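Local structure of xanthomonas outer protein D (Xanthomonas euvesicatoria, 2OIX) at residues H31-Q36 against F66-Q71; W76-V81 against D138-G143; A91-S96 against T122-I127; I144-H149 against R162-I167. The protein is a type III secreted virulence effector whose catalytic domain, present here as an inactive mutant, belongs to the Ulp1 family of deSUMOylating cysteine proteases. The protein carries 1 engineered substitution. All coordinates share one frame; numbering follows the deposited sequence.

In the fold
From the N terminus, contact 1 comes first: it closes a mainly helical loop by laying edge strand 30-32 parallel to strand 64-71. Contact 2 opens after it, on the next strand, 75-82, and closes a longer loop by bringing that strand against helix 136-153. Contact 3 both opens and closes within that longer loop, where it joins strand 90-94 to the other edge strand, 123-125. Contact 4 follows contact 2 in series and is the shortest closure, folding the loop at 162-167 back onto the same helix. Contacts 1 and 3 thus hold the two margins of one mixed sheet, while contacts 2 and 4 bind the helix to the sheet and to a loop beside it.

Contact 1 of 4, residues H31-Q36 against F66-Q71; sequences HFADSQ and FLPINQ
At one margin of the mixed beta sheet, Phe32 of strand 30-32 forms a parallel bridge with Phe66 of strand 64-71. Phe66 N donates to His31 O over 2.9 Å, and Ala33 N donates in turn to Phe66 O at 2.8 Å, so Phe66 is held through both its N-H and its carbonyl. The pairing puts both side chains on one face, and like torsions (chi1 -53° in Phe32, -57° in Phe66) lay the rings side by side. Phe66 CD2 meets the edge of the Phe32 ring, 3.6 Å from Phe32 CD1, with the planes turned 54° apart. Broad apolar rings suit this place because helix 136-153 packs on both through Ile144, and Leu17 of helix 7-20 adds to the cover of Phe32. Past the bridge, Ala33 O has the Pro68 ring before it, Pro68 CD lying 3.4 Å away; proline has no N-H with which to continue the pairing. Asp34 is the N-cap of helix 35-40, with OD2 accepting from Gln36 N at 3.0 Å from above the carboxylate plane, while OD1 makes a salt bridge to Arg11. One water donates to Ser35 O and Pro68 O and accepts from Asn70 N, bridging the strand to the helix start.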
loop_
_atom_site.group_PDB
_atom_site.type_symbol
_atom_site.label_atom_id
_atom_site.label_comp_id
_atom_site.label_asym_id
_atom_site.label_seq_id
_atom_site.Cartn_x
_atom_site.Cartn_y
_atom_site.Cartn_z
ATOM N N HIS A 31 7.807 -4.104 -3.261
ATOM C CA HIS A 31 7.705 -2.897 -4.115
ATOM C C HIS A 31 6.730 -1.882 -3.485
ATOM O O HIS A 31 5.558 -2.211 -3.276
ATOM C CB HIS A 31 7.241 -3.248 -5.519
ATOM C CG HIS A 31 7.141 -2.059 -6.425
ATOM N ND1 HIS A 31 8.248 -1.470 -6.995
ATOM C CD2 HIS A 31 6.070 -1.332 -6.834
ATOM C CE1 HIS A 31 7.867 -0.436 -7.726
ATOM N NE2 HIS A 31 6.550 -0.323 -7.637
ATOM N N PHE A 32 7.232 -0.691 -3.139
ATOM C CA PHE A 32 6.385 0.372 -2.611
ATOM C C PHE A 32 5.915 1.222 -3.766
ATOM O O PHE A 32 6.696 1.966 -4.409
ATOM C CB PHE A 32 7.140 1.204 -1.549
ATOM C CG PHE A 32 7.729 0.362 -0.460
ATOM C CD1 PHE A 32 6.960 -0.620 0.173
ATOM C CD2 PHE A 32 9.057 0.534 -0.069
ATOM C CE1 PHE A 32 7.498 -1.410 1.182
ATOM C CE2 PHE A 32 9.608 -0.271 0.951
ATOM C CZ PHE A 32 8.816 -1.245 1.576
ATOM N N ALA A 33 4.655 1.056 -4.115
ATOM C CA ALA A 33 4.188 1.828 -5.260
ATOM C C ALA A 33 4.013 3.316 -4.962
ATOM O O ALA A 33 3.744 3.766 -3.810
ATOM C CB ALA A 33 2.925 1.234 -5.892
ATOM N N ASP A 34 4.272 4.095 -6.006
ATOM C CA ASP A 34 4.003 5.524 -5.994
ATOM C C ASP A 34 2.494 5.666 -6.180
ATOM O O ASP A 34 1.918 5.072 -7.101
ATOM C CB ASP A 34 4.712 6.180 -7.179
ATOM C CG ASP A 34 4.416 7.644 -7.272
ATOM O OD1 ASP A 34 5.159 8.453 -6.662
ATOM O OD2 ASP A 34 3.437 8.009 -7.935
ATOM N N SER A 35 1.852 6.480 -5.358
ATOM C CA SER A 35 0.393 6.597 -5.324
ATOM C C SER A 35 -0.217 7.223 -6.573
ATOM O O SER A 35 -1.342 6.910 -6.934
ATOM C CB SER A 35 -0.063 7.333 -4.052
ATOM O OG SER A 35 0.563 8.590 -3.936
ATOM N N GLN A 36 0.552 8.055 -7.270
ATOM C CA GLN A 36 0.058 8.712 -8.448
ATOM C C GLN A 36 0.049 7.689 -9.567
ATOM O O GLN A 36 -0.827 7.708 -10.391
ATOM C CB GLN A 36 0.935 9.897 -8.825
ATOM C CG GLN A 36 0.871 11.017 -7.805
ATOM C CD GLN A 36 1.518 12.295 -8.278
ATOM O OE1 GLN A 36 0.964 12.997 -9.087
ATOM N NE2 GLN A 36 2.659 12.640 -7.696
ATOM N N PHE A 66 2.911 -2.873 -2.276
ATOM C CA PHE A 66 2.134 -1.958 -1.437
ATOM C C PHE A 66 1.615 -0.793 -2.249
ATOM O O PHE A 66 2.407 0.044 -2.723
ATOM C CB PHE A 66 3.020 -1.457 -0.256
ATOM C CG PHE A 66 3.536 -2.583 0.547
ATOM C CD1 PHE A 66 2.864 -2.979 1.714
ATOM C CD2 PHE A 66 4.647 -3.342 0.087
ATOM C CE1 PHE A 66 3.302 -4.128 2.441
ATOM C CE2 PHE A 66 5.094 -4.440 0.811
ATOM C CZ PHE A 66 4.430 -4.813 2.013
ATOM N N LEU A 67 0.291 -0.714 -2.382
ATOM C CA LEU A 67 -0.343 0.282 -3.242
ATOM C C LEU A 67 -1.176 1.221 -2.414
ATOM O O LEU A 67 -2.239 0.825 -1.900
ATOM C CB LEU A 67 -1.282 -0.404 -4.236
ATOM C CG LEU A 67 -0.595 -1.471 -5.125
ATOM C CD1 LEU A 67 -1.270 -2.815 -5.030
ATOM C CD2 LEU A 67 -0.572 -1.057 -6.564
ATOM N N PRO A 68 -0.679 2.453 -2.211
ATOM C CA PRO A 68 -1.477 3.427 -1.460
ATOM C C PRO A 68 -2.636 3.847 -2.391
ATOM O O PRO A 68 -2.418 4.136 -3.574
ATOM C CB PRO A 68 -0.501 4.564 -1.183
ATOM C CG PRO A 68 0.919 3.957 -1.460
ATOM C CD PRO A 68 0.626 3.010 -2.628
ATOM N N ILE A 69 -3.849 3.826 -1.848
ATOM C CA ILE A 69 -5.067 4.161 -2.581
ATOM C C ILE A 69 -5.526 5.566 -2.126
ATOM O O ILE A 69 -5.954 5.709 -1.014
ATOM C CB ILE A 69 -6.158 3.103 -2.329
ATOM C CG1 ILE A 69 -5.668 1.671 -2.657
ATOM C CG2 ILE A 69 -7.427 3.417 -3.143
ATOM C CD1 ILE A 69 -5.158 1.451 -4.031
ATOM N N ASN A 70 -5.424 6.565 -2.999
ATOM C CA ASN A 70 -5.786 7.941 -2.713
ATOM C C ASN A 70 -7.206 8.247 -3.135
ATOM O O ASN A 70 -7.530 8.142 -4.300
ATOM C CB ASN A 70 -4.823 8.900 -3.450
ATOM C CG ASN A 70 -4.921 10.313 -2.969
ATOM O OD1 ASN A 70 -5.555 10.610 -1.948
ATOM N ND2 ASN A 70 -4.242 11.203 -3.666
ATOM N N GLN A 71 -8.045 8.630 -2.191
ATOM C CA GLN A 71 -9.266 9.310 -2.551
ATOM C C GLN A 71 -8.928 10.805 -2.430
ATOM O O GLN A 71 -8.763 11.305 -1.324
ATOM C CB GLN A 71 -10.448 8.901 -1.657
ATOM C CG GLN A 71 -11.804 9.337 -2.222
ATOM C CD GLN A 71 -13.025 8.990 -1.336
ATOM O OE1 GLN A 71 -14.061 9.636 -1.444
ATOM N NE2 GLN A 71 -12.907 7.985 -0.493
HETATM O O HOH W 1 -3.735 5.892 -5.338
#

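Contact 2 of 4, residues W76-V81 against D138-G143; sequences WSLLVV and DHVLTG
Val140 has chi1 174°, which sets CG1 opposite its backbone N and CG2 opposite its carbonyl carbon, so that both methyls face the strand, CG2 at Ser77 and CG1 at Leu78. CG2 does the closer work: it presses on the backbone of Ser77, 3.4 Å from Ser77 C, and also lies 3.8 Å from Trp76 CB. Trp76 offers little but this CB, since its indole leads off to pack on Asp7 and Leu10 of helix 7-20, with NE1 bonded to Leu5 O just before that helix. Val140 CG1 rests 4.2 Å from Leu78 CB. In Leu78 the extended first torsion (chi1 176°) carries the branched end along the helix until CD2 comes 4.2 Å from Gly143 C. This is helix-on-sheet packing within the Ulp1 catalytic domain, with the two axes 7.5 Å apart at their closest and 25° from parallel. A compact beta-branched valine fits so near a strand backbone, and at Gly143 the absence of a side chain leaves the helix backbone itself to meet leucine. Trp76 also touches the engineered Ala136 at the start of the helix, probably the place of the nucleophilic cysteine of this family. Ser77 points from the other face of the strand, its OG bonded to Gln104.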
loop_
_atom_site.group_PDB
_atom_site.type_symbol
_atom_site.label_atom_id
_atom_site.label_comp_id
_atom_site.label_asym_id
_atom_site.label_seq_id
_atom_site.Cartn_x
_atom_site.Cartn_y
_atom_site.Cartn_z
ATOM N N TRP A 76 -7.073 8.077 2.582
ATOM C CA TRP A 76 -6.075 7.089 2.131
ATOM C C TRP A 76 -6.401 5.683 2.667
ATOM O O TRP A 76 -6.814 5.530 3.811
ATOM C CB TRP A 76 -4.688 7.379 2.675
ATOM C CG TRP A 76 -3.967 8.570 2.087
ATOM C CD1 TRP A 76 -3.852 9.806 2.647
ATOM C CD2 TRP A 76 -3.271 8.612 0.852
ATOM N NE1 TRP A 76 -3.117 10.651 1.818
ATOM C CE2 TRP A 76 -2.732 9.929 0.715
ATOM C CE3 TRP A 76 -3.026 7.661 -0.161
ATOM C CZ2 TRP A 76 -1.973 10.313 -0.383
ATOM C CZ3 TRP A 76 -2.259 8.064 -1.280
ATOM C CH2 TRP A 76 -1.753 9.371 -1.373
ATOM N N SER A 77 -6.108 4.657 1.879
ATOM C CA SER A 77 -6.101 3.305 2.414
ATOM C C SER A 77 -4.953 2.536 1.708
ATOM O O SER A 77 -4.220 3.099 0.864
ATOM C CB SER A 77 -7.444 2.653 2.197
ATOM O OG SER A 77 -7.653 2.561 0.801
ATOM N N LEU A 78 -4.812 1.263 2.052
ATOM C CA LEU A 78 -3.710 0.486 1.579
ATOM C C LEU A 78 -4.187 -0.805 0.956
ATOM O O LEU A 78 -4.929 -1.611 1.598
ATOM C CB LEU A 78 -2.796 0.137 2.717
ATOM C CG LEU A 78 -1.613 -0.786 2.386
ATOM C CD1 LEU A 78 -0.702 -0.144 1.300
ATOM C CD2 LEU A 78 -0.829 -1.184 3.676
ATOM N N LEU A 79 -3.761 -1.020 -0.281
ATOM C CA LEU A 79 -4.005 -2.297 -0.907
ATOM C C LEU A 79 -2.648 -3.023 -1.006
ATOM O O LEU A 79 -1.696 -2.483 -1.560
ATOM C CB LEU A 79 -4.562 -2.108 -2.337
ATOM C CG LEU A 79 -4.839 -3.407 -3.005
ATOM C CD1 LEU A 79 -5.989 -4.151 -2.224
ATOM C CD2 LEU A 79 -5.154 -3.197 -4.507
ATOM N N VAL A 80 -2.575 -4.282 -0.569
ATOM C CA VAL A 80 -1.323 -5.055 -0.680
ATOM C C VAL A 80 -1.600 -6.215 -1.642
ATOM O O VAL A 80 -2.611 -6.952 -1.527
ATOM C CB VAL A 80 -0.819 -5.568 0.702
ATOM C CG1 VAL A 80 0.462 -6.438 0.557
ATOM C CG2 VAL A 80 -0.569 -4.421 1.624
ATOM N N VAL A 81 -0.735 -6.393 -2.609
ATOM C CA VAL A 81 -0.940 -7.494 -3.558
ATOM C C VAL A 81 0.281 -8.441 -3.486
ATOM O O VAL A 81 1.412 -7.970 -3.648
ATOM C CB VAL A 81 -1.113 -6.984 -5.006
ATOM C CG1 VAL A 81 -1.035 -8.099 -5.949
ATOM C CG2 VAL A 81 -2.430 -6.206 -5.218
ATOM N N ASP A 138 -1.057 8.476 7.938
ATOM C CA ASP A 138 -0.238 7.872 8.968
ATOM C C ASP A 138 -0.509 6.355 9.051
ATOM O O ASP A 138 0.425 5.548 9.186
ATOM C CB ASP A 138 -0.521 8.542 10.320
ATOM C CG ASP A 138 -0.326 10.096 10.302
ATOM O OD1 ASP A 138 0.373 10.653 11.201
ATOM O OD2 ASP A 138 -0.937 10.795 9.467
ATOM N N HIS A 139 -1.784 5.985 9.002
ATOM C CA HIS A 139 -2.194 4.585 9.133
ATOM C C HIS A 139 -1.664 3.732 7.949
ATOM O O HIS A 139 -1.161 2.613 8.149
ATOM C CB HIS A 139 -3.716 4.476 9.280
ATOM C CG HIS A 139 -4.219 4.767 10.660
ATOM N ND1 HIS A 139 -4.509 6.042 11.087
ATOM C CD2 HIS A 139 -4.513 3.948 11.702
ATOM C CE1 HIS A 139 -4.949 6.007 12.335
ATOM N NE2 HIS A 139 -4.946 4.751 12.742
ATOM N N VAL A 140 -1.732 4.298 6.748
ATOM C CA VAL A 140 -1.136 3.683 5.568
ATOM C C VAL A 140 0.385 3.502 5.709
ATOM O O VAL A 140 0.858 2.363 5.548
ATOM C CB VAL A 140 -1.530 4.371 4.245
ATOM C CG1 VAL A 140 -0.733 3.750 3.093
ATOM C CG2 VAL A 140 -3.021 4.168 3.983
ATOM N N LEU A 141 1.110 4.550 6.151
ATOM C CA LEU A 141 2.561 4.485 6.231
ATOM C C LEU A 141 2.964 3.431 7.243
ATOM O O LEU A 141 3.844 2.603 6.988
ATOM C CB LEU A 141 3.169 5.858 6.613
ATOM C CG LEU A 141 3.090 6.830 5.434
ATOM C CD1 LEU A 141 3.820 8.072 5.603
ATOM C CD2 LEU A 141 3.621 6.133 4.123
ATOM N N THR A 142 2.361 3.519 8.429
ATOM C CA THR A 142 2.579 2.550 9.476
ATOM C C THR A 142 2.280 1.122 9.053
ATOM O O THR A 142 3.096 0.242 9.347
ATOM C CB THR A 142 1.770 2.897 10.751
ATOM O OG1 THR A 142 1.937 4.287 11.035
ATOM C CG2 THR A 142 2.267 2.040 11.928
ATOM N N GLY A 143 1.166 0.896 8.355
ATOM C CA GLY A 143 0.850 -0.445 7.873
ATOM C C GLY A 143 1.919 -0.984 6.906
ATOM O O GLY A 143 2.338 -2.174 6.999
#

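Contact 3 of 4, residues A91-S96 against T122-I127; sequences AYHYDS and THEMPI
Three backbone bonds zip strands 90-94 and 123-125 together in parallel. His123 N reaches Ala91 O, His93 N reaches His123 O at 2.8 Å in an almost straight line (178°), and Met125 N reaches His93 O, also at 2.8 Å. On the face carrying Tyr92 and Tyr94, Met125 lies alongside both rings. Its CB sits 3.4 Å from Tyr94 CE1 and its CG lies over a face of that ring, while the bend at chi2 brings SD to the edge of the Tyr92 ring, 3.8 Å from Tyr92 CD1, as a Met-aromatic contact. A flexible thioether can serve two aromatic neighbours in this way. Further along, Ile127 CD1 packs 3.7 Å from Tyr94 CB.

On the other face, His93 and Glu124 point the same way. The His93 ND1 hydrogen bond to Glu124 OE1, 3.1 Å long, lies in the imidazole plane and meets the syn side of a carboxylate turned 69° from the ring. Arg105 makes a salt bridge to the same OE1, and Ser77 OG bonds His93 NE2, so the ring is gripped at both nitrogens. A water donates to Asp95 OD1 and Glu124 OE2, which may ease the approach of two acidic groups. In the next shell, Arg162 takes up both tyrosine hydroxyls, and His75 bonds Asp95 OD2, consistent with the His-Asp pair of a Ulp1-type catalytic triad. The parallel neighbours are the two strands of a beta-alpha-beta unit, connected through helix 102-114.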
loop_
_atom_site.group_PDB
_atom_site.type_symbol
_atom_site.label_atom_id
_atom_site.label_comp_id
_atom_site.label_asym_id
_atom_site.label_seq_id
_atom_site.Cartn_x
_atom_site.Cartn_y
_atom_site.Cartn_z
ATOM N N ALA A 91 -4.652 -10.636 -2.218
ATOM C CA ALA A 91 -4.756 -9.170 -2.158
ATOM C C ALA A 91 -5.512 -8.787 -0.890
ATOM O O ALA A 91 -6.488 -9.490 -0.495
ATOM C CB ALA A 91 -5.462 -8.672 -3.446
ATOM N N TYR A 92 -5.045 -7.729 -0.195
ATOM C CA TYR A 92 -5.510 -7.354 1.115
ATOM C C TYR A 92 -5.752 -5.848 1.133
ATOM O O TYR A 92 -4.870 -5.070 0.737
ATOM C CB TYR A 92 -4.432 -7.625 2.173
ATOM C CG TYR A 92 -3.923 -9.068 2.122
ATOM C CD1 TYR A 92 -4.568 -10.093 2.871
ATOM C CD2 TYR A 92 -2.788 -9.406 1.357
ATOM C CE1 TYR A 92 -4.096 -11.451 2.811
ATOM C CE2 TYR A 92 -2.302 -10.786 1.298
ATOM C CZ TYR A 92 -2.996 -11.763 2.017
ATOM O OH TYR A 92 -2.549 -13.027 2.017
ATOM N N HIS A 93 -6.954 -5.449 1.529
ATOM C CA HIS A 93 -7.272 -4.017 1.662
ATOM C C HIS A 93 -7.476 -3.582 3.107
ATOM O O HIS A 93 -8.295 -4.182 3.833
ATOM C CB HIS A 93 -8.498 -3.687 0.767
ATOM C CG HIS A 93 -8.822 -2.217 0.723
ATOM N ND1 HIS A 93 -10.074 -1.716 1.014
ATOM C CD2 HIS A 93 -8.055 -1.142 0.408
ATOM C CE1 HIS A 93 -10.058 -0.396 0.922
ATOM N NE2 HIS A 93 -8.840 -0.019 0.572
ATOM N N TYR A 94 -6.741 -2.544 3.525
ATOM C CA TYR A 94 -6.774 -1.989 4.889
ATOM C C TYR A 94 -7.302 -0.556 4.810
ATOM O O TYR A 94 -6.717 0.309 4.131
ATOM C CB TYR A 94 -5.391 -2.004 5.547
ATOM C CG TYR A 94 -4.654 -3.377 5.524
ATOM C CD1 TYR A 94 -4.760 -4.238 6.607
ATOM C CD2 TYR A 94 -3.803 -3.742 4.481
ATOM C CE1 TYR A 94 -4.092 -5.464 6.656
ATOM C CE2 TYR A 94 -3.107 -4.990 4.491
ATOM C CZ TYR A 94 -3.256 -5.839 5.617
ATOM O OH TYR A 94 -2.607 -7.048 5.677
ATOM N N ASP A 95 -8.437 -0.347 5.448
ATOM C CA ASP A 95 -9.046 0.984 5.516
ATOM C C ASP A 95 -9.300 1.361 6.968
ATOM O O ASP A 95 -9.982 0.643 7.693
ATOM C CB ASP A 95 -10.338 0.969 4.681
ATOM C CG ASP A 95 -11.006 2.351 4.585
ATOM O OD1 ASP A 95 -11.900 2.514 3.727
ATOM O OD2 ASP A 95 -10.681 3.271 5.370
ATOM N N SER A 96 -8.764 2.491 7.408
ATOM C CA SER A 96 -8.794 2.808 8.772
ATOM C C SER A 96 -10.040 3.633 9.123
ATOM O O SER A 96 -10.240 4.037 10.310
ATOM C CB SER A 96 -7.530 3.585 9.069
ATOM O OG SER A 96 -7.478 4.781 8.307
ATOM N N THR A 122 -10.175 -9.885 -3.120
ATOM C CA THR A 122 -9.460 -9.016 -2.155
ATOM C C THR A 122 -10.080 -9.083 -0.753
ATOM O O THR A 122 -11.308 -8.893 -0.592
ATOM C CB THR A 122 -9.422 -7.517 -2.630
ATOM O OG1 THR A 122 -8.827 -7.430 -3.940
ATOM C CG2 THR A 122 -8.711 -6.630 -1.626
ATOM N N HIS A 123 -9.253 -9.329 0.256
ATOM C CA HIS A 123 -9.749 -9.487 1.607
ATOM C C HIS A 123 -9.879 -8.126 2.229
ATOM O O HIS A 123 -8.935 -7.339 2.163
ATOM C CB HIS A 123 -8.795 -10.342 2.444
ATOM C CG HIS A 123 -8.572 -11.717 1.909
ATOM N ND1 HIS A 123 -9.450 -12.747 2.147
ATOM C CD2 HIS A 123 -7.574 -12.235 1.155
ATOM C CE1 HIS A 123 -9.003 -13.849 1.562
ATOM N NE2 HIS A 123 -7.870 -13.563 0.945
ATOM N N GLU A 124 -11.036 -7.797 2.795
ATOM C CA GLU A 124 -11.124 -6.574 3.595
ATOM C C GLU A 124 -10.558 -6.832 4.993
ATOM O O GLU A 124 -11.194 -7.502 5.812
ATOM C CB GLU A 124 -12.576 -6.077 3.702
ATOM C CG GLU A 124 -12.711 -4.649 4.222
ATOM C CD GLU A 124 -12.165 -3.571 3.239
ATOM O OE1 GLU A 124 -12.084 -3.825 2.019
ATOM O OE2 GLU A 124 -11.826 -2.473 3.707
ATOM N N MET A 125 -9.391 -6.257 5.282
ATOM C CA MET A 125 -8.628 -6.606 6.483
ATOM C C MET A 125 -8.759 -5.606 7.599
ATOM O O MET A 125 -8.907 -4.417 7.343
ATOM C CB MET A 125 -7.155 -6.747 6.132
ATOM C CG MET A 125 -6.893 -7.789 5.076
ATOM S SD MET A 125 -7.046 -9.434 5.716
ATOM C CE MET A 125 -5.583 -9.602 6.741
ATOM N N PRO A 126 -8.701 -6.094 8.858
ATOM C CA PRO A 126 -8.687 -5.171 9.984
ATOM C C PRO A 126 -7.357 -4.415 10.122
ATOM O O PRO A 126 -6.232 -4.980 9.975
ATOM C CB PRO A 126 -8.950 -6.072 11.193
ATOM C CG PRO A 126 -8.410 -7.423 10.802
ATOM C CD PRO A 126 -8.635 -7.511 9.287
ATOM N N ILE A 127 -7.521 -3.126 10.404
ATOM C CA ILE A 127 -6.431 -2.222 10.687
ATOM C C ILE A 127 -6.928 -1.286 11.790
ATOM O O ILE A 127 -8.119 -0.983 11.852
ATOM C CB ILE A 127 -6.040 -1.425 9.442
ATOM C CG1 ILE A 127 -4.843 -0.515 9.721
ATOM C CG2 ILE A 127 -7.263 -0.644 8.899
ATOM C CD1 ILE A 127 -4.049 -0.164 8.475
HETATM O O HOH W 2 -10.153 -2.678 6.045
HETATM O O HOH W 3 -12.901 0.347 2.513
#

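Contact 4 of 4, residues I144-H149 against R162-I167; sequences IEVLAH and RDLTDI
No ring or other flat group enters the interface between Leu147 and Leu164. The His149 imidazole lies well away, turned back on its own helix with Glu145 O at its edge, 2.9 Å from His149 ND1, and only Arg162 borders the interface. Its guanidinium leads away from the helix and is held there by Phe156 O on NE and Tyr158 O on NH2, leaving Arg162 CA to meet Leu147 CD2 at 3.9 Å. What does fill the interface is branched and apolar. Leu164, with CG beside its backbone N (chi1 -68°), pushes its two methyls toward the helix: CD2 comes 3.6 Å from Val146 CG1 and 3.8 Å from Leu147 CD2, and CD1 lies against Leu147 CG. Ile167 CG2 adds a looser touch, 4.1 Å from Val146 CG2. A type I turn from Leu164 to Ile167 presents both residues to the helix, and an Asx turn overlaps its start, with Asp163 OD1 accepting from Thr165 N at 2.9 Å. Leu147 and Leu164 both reach Tyr94 of strand 90-94, Leu164 pairs through its backbone with Pro126, next to Met125, and Ile144, facing away from the loop, packs against helix 7-20 and strand 30-32.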
loop_
_atom_site.group_PDB
_atom_site.type_symbol
_atom_site.label_atom_id
_atom_site.label_comp_id
_atom_site.label_asym_id
_atom_site.label_seq_id
_atom_site.Cartn_x
_atom_site.Cartn_y
_atom_site.Cartn_z
ATOM N N ILE A 144 2.414 -0.109 6.026
ATOM C CA ILE A 144 3.452 -0.507 5.075
ATOM C C ILE A 144 4.714 -0.966 5.795
ATOM O O ILE A 144 5.240 -2.040 5.481
ATOM C CB ILE A 144 3.759 0.630 4.061
ATOM C CG1 ILE A 144 2.560 0.818 3.076
ATOM C CG2 ILE A 144 5.074 0.310 3.316
ATOM C CD1 ILE A 144 2.687 2.055 2.201
ATOM N N GLU A 145 5.123 -0.172 6.776
ATOM C CA GLU A 145 6.351 -0.335 7.578
ATOM C C GLU A 145 6.337 -1.645 8.406
ATOM O O GLU A 145 7.289 -2.427 8.372
ATOM C CB GLU A 145 6.485 0.856 8.517
ATOM C CG GLU A 145 7.646 0.764 9.508
ATOM C CD GLU A 145 8.879 1.507 9.041
ATOM O OE1 GLU A 145 8.766 2.213 8.004
ATOM O OE2 GLU A 145 9.944 1.411 9.719
ATOM N N VAL A 146 5.243 -1.848 9.139
ATOM C CA VAL A 146 4.957 -3.062 9.901
ATOM C C VAL A 146 4.965 -4.281 9.008
ATOM O O VAL A 146 5.636 -5.255 9.317
ATOM C CB VAL A 146 3.587 -2.945 10.593
ATOM C CG1 VAL A 146 3.196 -4.238 11.263
ATOM C CG2 VAL A 146 3.646 -1.827 11.692
ATOM N N LEU A 147 4.203 -4.227 7.919
ATOM C CA LEU A 147 4.120 -5.384 7.028
ATOM C C LEU A 147 5.470 -5.676 6.294
ATOM O O LEU A 147 5.871 -6.855 6.170
ATOM C CB LEU A 147 2.960 -5.195 6.052
ATOM C CG LEU A 147 1.506 -5.250 6.555
ATOM C CD1 LEU A 147 0.562 -5.164 5.245
ATOM C CD2 LEU A 147 1.225 -6.594 7.259
ATOM N N ALA A 148 6.155 -4.626 5.834
ATOM C CA ALA A 148 7.526 -4.757 5.288
ATOM C C ALA A 148 8.466 -5.485 6.241
ATOM O O ALA A 148 9.181 -6.398 5.833
ATOM C CB ALA A 148 8.113 -3.389 4.876
ATOM N N HIS A 149 8.480 -5.089 7.511
ATOM C CA HIS A 149 9.333 -5.801 8.465
ATOM C C HIS A 149 8.942 -7.284 8.674
ATOM O O HIS A 149 9.817 -8.150 8.886
ATOM C CB HIS A 149 9.444 -5.016 9.772
ATOM C CG HIS A 149 10.391 -3.852 9.682
ATOM N ND1 HIS A 149 10.036 -2.648 9.116
ATOM C CD2 HIS A 149 11.683 -3.716 10.076
ATOM C CE1 HIS A 149 11.070 -1.822 9.155
ATOM N NE2 HIS A 149 12.079 -2.442 9.740
ATOM N N ARG A 162 -0.675 -10.976 8.603
ATOM C CA ARG A 162 -1.027 -9.778 7.829
ATOM C C ARG A 162 -2.072 -8.957 8.608
ATOM O O ARG A 162 -2.678 -8.031 8.078
ATOM C CB ARG A 162 -1.552 -10.226 6.451
ATOM C CG ARG A 162 -0.424 -10.610 5.457
ATOM C CD ARG A 162 -0.713 -11.925 4.723
ATOM N NE ARG A 162 -0.439 -13.086 5.560
ATOM C CZ ARG A 162 -1.153 -14.207 5.584
ATOM N NH1 ARG A 162 -2.208 -14.349 4.799
ATOM N NH2 ARG A 162 -0.806 -15.195 6.403
ATOM N N ASP A 163 -2.235 -9.256 9.899
ATOM C CA ASP A 163 -3.217 -8.542 10.738
ATOM C C ASP A 163 -2.597 -7.237 11.169
ATOM O O ASP A 163 -1.492 -7.231 11.686
ATOM C CB ASP A 163 -3.586 -9.384 11.985
ATOM C CG ASP A 163 -4.819 -8.858 12.743
ATOM O OD1 ASP A 163 -5.183 -7.687 12.626
ATOM O OD2 ASP A 163 -5.444 -9.644 13.501
ATOM N N LEU A 164 -3.329 -6.138 11.000
ATOM C CA LEU A 164 -2.849 -4.801 11.407
ATOM C C LEU A 164 -3.773 -4.126 12.419
ATOM O O LEU A 164 -3.698 -2.902 12.608
ATOM C CB LEU A 164 -2.654 -3.890 10.165
ATOM C CG LEU A 164 -1.518 -4.248 9.171
ATOM C CD1 LEU A 164 -1.405 -3.228 7.979
ATOM C CD2 LEU A 164 -0.181 -4.295 9.950
ATOM N N THR A 165 -4.633 -4.916 13.065
ATOM C CA THR A 165 -5.628 -4.431 14.033
ATOM C C THR A 165 -4.966 -3.558 15.099
ATOM O O THR A 165 -5.476 -2.493 15.465
ATOM C CB THR A 165 -6.389 -5.620 14.688
ATOM O OG1 THR A 165 -6.922 -6.484 13.676
ATOM C CG2 THR A 165 -7.525 -5.147 15.534
ATOM N N ASP A 166 -3.787 -3.979 15.540
ATOM C CA ASP A 166 -3.119 -3.343 16.684
ATOM C C ASP A 166 -2.088 -2.248 16.379
ATOM O O ASP A 166 -1.332 -1.868 17.269
ATOM C CB ASP A 166 -2.469 -4.435 17.535
ATOM C CG ASP A 166 -3.502 -5.356 18.189
ATOM O OD1 ASP A 166 -4.457 -4.832 18.823
ATOM O OD2 ASP A 166 -3.353 -6.606 18.091
ATOM N N ILE A 167 -2.010 -1.762 15.144
ATOM C CA ILE A 167 -0.990 -0.745 14.851
ATOM C C ILE A 167 -1.254 0.574 15.591
ATOM O O ILE A 167 -2.375 0.868 15.998
ATOM C CB ILE A 167 -0.730 -0.493 13.335
ATOM C CG1 ILE A 167 -1.925 0.201 12.658
ATOM C CG2 ILE A 167 -0.343 -1.803 12.628
ATOM C CD1 ILE A 167 -1.611 0.823 11.288
#